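Local coordinates for protein putative oxidoreductase (Thermus thermophilus, PDB 2ISM) that belongs to the glucose/sorbosone dehydrogenase family, builds a beta-propeller and carries a bound calcium ion, at residues Arg139-Pro144 with Leu207-Lys212. Sequence-based numbering, arbitrary orientation.
Sequences RIAFGP and LAWHPK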
loop_
_atom_site.group_PDB
_atom_site.type_symbol
_atom_site.label_atom_id
_atom_site.label_comp_id
_atom_site.label_asym_id
_atom_site.label_seq_id
_atom_site.Cartn_x
_atom_site.Cartn_y
_atom_site.Cartn_z
ATOM N N ARG B 139 -0.979 4.035 -24.841
ATOM C CA ARG B 139 -0.298 3.804 -23.571
ATOM C C ARG B 139 1.063 3.149 -23.806
ATOM O O ARG B 139 1.174 2.178 -24.554
ATOM C CB ARG B 139 -1.160 2.908 -22.669
ATOM C CG ARG B 139 -0.632 2.733 -21.249
ATOM C CD ARG B 139 -0.682 4.044 -20.472
ATOM N NE ARG B 139 -2.039 4.576 -20.379
ATOM C CZ ARG B 139 -2.330 5.802 -19.949
ATOM N NH1 ARG B 139 -1.357 6.614 -19.573
ATOM N NH2 ARG B 139 -3.590 6.225 -19.909
ATOM N N ILE B 140 2.105 3.696 -23.190
ATOM C CA ILE B 140 3.431 3.115 -23.339
ATOM C C ILE B 140 4.074 2.996 -21.972
ATOM O O ILE B 140 3.809 3.802 -21.084
ATOM C CB ILE B 140 4.361 3.954 -24.258
ATOM C CG1 ILE B 140 4.649 5.324 -23.635
ATOM C CG2 ILE B 140 3.734 4.101 -25.628
ATOM C CD1 ILE B 140 5.732 6.126 -24.384
ATOM N N ALA B 141 4.919 1.985 -21.807
ATOM C CA ALA B 141 5.589 1.774 -20.538
ATOM C C ALA B 141 6.662 0.716 -20.686
ATOM O O ALA B 141 6.547 -0.189 -21.512
ATOM C CB ALA B 141 4.582 1.335 -19.480
ATOM N N PHE B 142 7.707 0.838 -19.880
ATOM C CA PHE B 142 8.794 -0.126 -19.899
ATOM C C PHE B 142 8.481 -1.179 -18.846
ATOM O O PHE B 142 8.188 -0.853 -17.694
ATOM C CB PHE B 142 10.112 0.585 -19.607
ATOM C CG PHE B 142 10.604 1.423 -20.759
ATOM C CD1 PHE B 142 11.334 0.843 -21.794
ATOM C CD2 PHE B 142 10.293 2.776 -20.835
ATOM C CE1 PHE B 142 11.750 1.599 -22.891
ATOM C CE2 PHE B 142 10.701 3.546 -21.929
ATOM C CZ PHE B 142 11.431 2.958 -22.960
ATOM N N GLY B 143 8.526 -2.442 -19.250
ATOM C CA GLY B 143 8.217 -3.518 -18.325
ATOM C C GLY B 143 9.390 -4.011 -17.501
ATOM O O GLY B 143 10.498 -3.478 -17.604
ATOM N N PRO B 144 9.167 -5.036 -16.663
ATOM C CA PRO B 144 10.196 -5.628 -15.800
ATOM C C PRO B 144 11.374 -6.161 -16.606
ATOM O O PRO B 144 12.478 -6.310 -16.083
ATOM C CB PRO B 144 9.447 -6.756 -15.090
ATOM C CG PRO B 144 8.043 -6.257 -15.032
ATOM C CD PRO B 144 7.852 -5.648 -16.402
ATOM N N LEU B 207 -1.591 -0.539 -19.203
ATOM C CA LEU B 207 -0.490 -1.491 -19.088
ATOM C C LEU B 207 -0.040 -1.535 -17.637
ATOM O O LEU B 207 0.309 -0.505 -17.064
ATOM C CB LEU B 207 0.701 -1.057 -19.949
ATOM C CG LEU B 207 0.598 -1.102 -21.475
ATOM C CD1 LEU B 207 1.823 -0.436 -22.094
ATOM C CD2 LEU B 207 0.482 -2.546 -21.934
ATOM N N ALA B 208 -0.040 -2.723 -17.044
ATOM C CA ALA B 208 0.386 -2.871 -15.658
ATOM C C ALA B 208 0.947 -4.270 -15.427
ATOM O O ALA B 208 0.417 -5.251 -15.945
ATOM C CB ALA B 208 -0.785 -2.609 -14.727
ATOM N N TRP B 209 2.025 -4.357 -14.657
ATOM C CA TRP B 209 2.647 -5.648 -14.366
ATOM C C TRP B 209 2.444 -6.065 -12.912
ATOM O O TRP B 209 2.634 -5.269 -11.994
ATOM C CB TRP B 209 4.144 -5.590 -14.686
ATOM C CG TRP B 209 4.451 -5.612 -16.159
ATOM C CD1 TRP B 209 4.635 -6.716 -16.943
ATOM C CD2 TRP B 209 4.579 -4.477 -17.027
ATOM N NE1 TRP B 209 4.872 -6.339 -18.247
ATOM C CE2 TRP B 209 4.841 -4.973 -18.325
ATOM C CE3 TRP B 209 4.496 -3.092 -16.834
ATOM C CZ2 TRP B 209 5.024 -4.129 -19.426
ATOM C CZ3 TRP B 209 4.678 -2.251 -17.931
ATOM C CH2 TRP B 209 4.939 -2.776 -19.210
ATOM N N HIS B 210 2.043 -7.315 -12.710
ATOM C CA HIS B 210 1.824 -7.838 -11.364
ATOM C C HIS B 210 3.191 -7.878 -10.677
ATOM O O HIS B 210 4.129 -8.505 -11.172
ATOM C CB HIS B 210 1.212 -9.241 -11.446
ATOM C CG HIS B 210 0.681 -9.746 -10.142
ATOM N ND1 HIS B 210 1.497 -10.094 -9.089
ATOM C CD2 HIS B 210 -0.589 -9.954 -9.720
ATOM C CE1 HIS B 210 0.753 -10.495 -8.072
ATOM N NE2 HIS B 210 -0.515 -10.418 -8.429
ATOM N N PRO B 211 3.316 -7.212 -9.519
ATOM C CA PRO B 211 4.579 -7.164 -8.773
ATOM C C PRO B 211 5.205 -8.504 -8.383
ATOM O O PRO B 211 6.429 -8.620 -8.300
ATOM C CB PRO B 211 4.224 -6.306 -7.557
ATOM C CG PRO B 211 2.782 -6.641 -7.328
ATOM C CD PRO B 211 2.223 -6.610 -8.735
ATOM N N LYS B 212 4.376 -9.513 -8.157
ATOM C CA LYS B 212 4.876 -10.822 -7.754
ATOM C C LYS B 212 5.233 -11.741 -8.920
ATOM O O LYS B 212 6.305 -12.347 -8.938
ATOM C CB LYS B 212 3.841 -11.525 -6.868
ATOM C CG LYS B 212 3.362 -10.690 -5.689
ATOM C CD LYS B 212 4.443 -10.538 -4.629
ATOM C CE LYS B 212 4.555 -9.094 -4.159
ATOM N NZ LYS B 212 5.497 -8.949 -3.012
#
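Arg139-Pro144 and Leu207-Trp209 run in nearly the same direction, 16° apart, with Arg139 level with Leu207 and Gly143 level with Trp209, and no hydrogen bond joins them. The contact is made by Trp209 and Leu207 packing on backbone and side chains of Arg139-Pro144. Trp209 points at the other strand, and with its CG anti to the carbonyl carbon (chi1 -74°) the indole lies against Gly143 and Pro144. Over one face lie Pro144 CD, 3.3 Å from the centroid of the five-membered ring, and Gly143 CA, 3.5 Å from that of the six-membered ring, both as CH-pi contacts close to the ring normals. Gly143 has no side chain to hold the chain off, and its CA comes directly onto the ring. At the far rim Ala141 CB meets Trp209 CZ3 in the ring plane at 3.9 Å. At the Arg139 end, Leu207 CD1 rests against the backbone of the other strand, 3.6 Å from Arg139 O and 3.9 Å from Ala141 N, while the side chains of Arg139 and Leu207 pass in opposite directions, Arg139 CG 4.0 Å from Leu207 CG. The buried guanidinium is satisfied beyond the contact, its NE by Gln205 O and its NH1 by Trp34 O. The contact thus joins the first strands of two consecutive four-stranded propeller sheets: strand 140-142 pairs with strand 148-151, whose Tyr149 meets Trp209 edge-to-face, and strand 208-209 pairs with strand 216-220, while Ala208 turns the other way onto strand 270-276 of the next sheet.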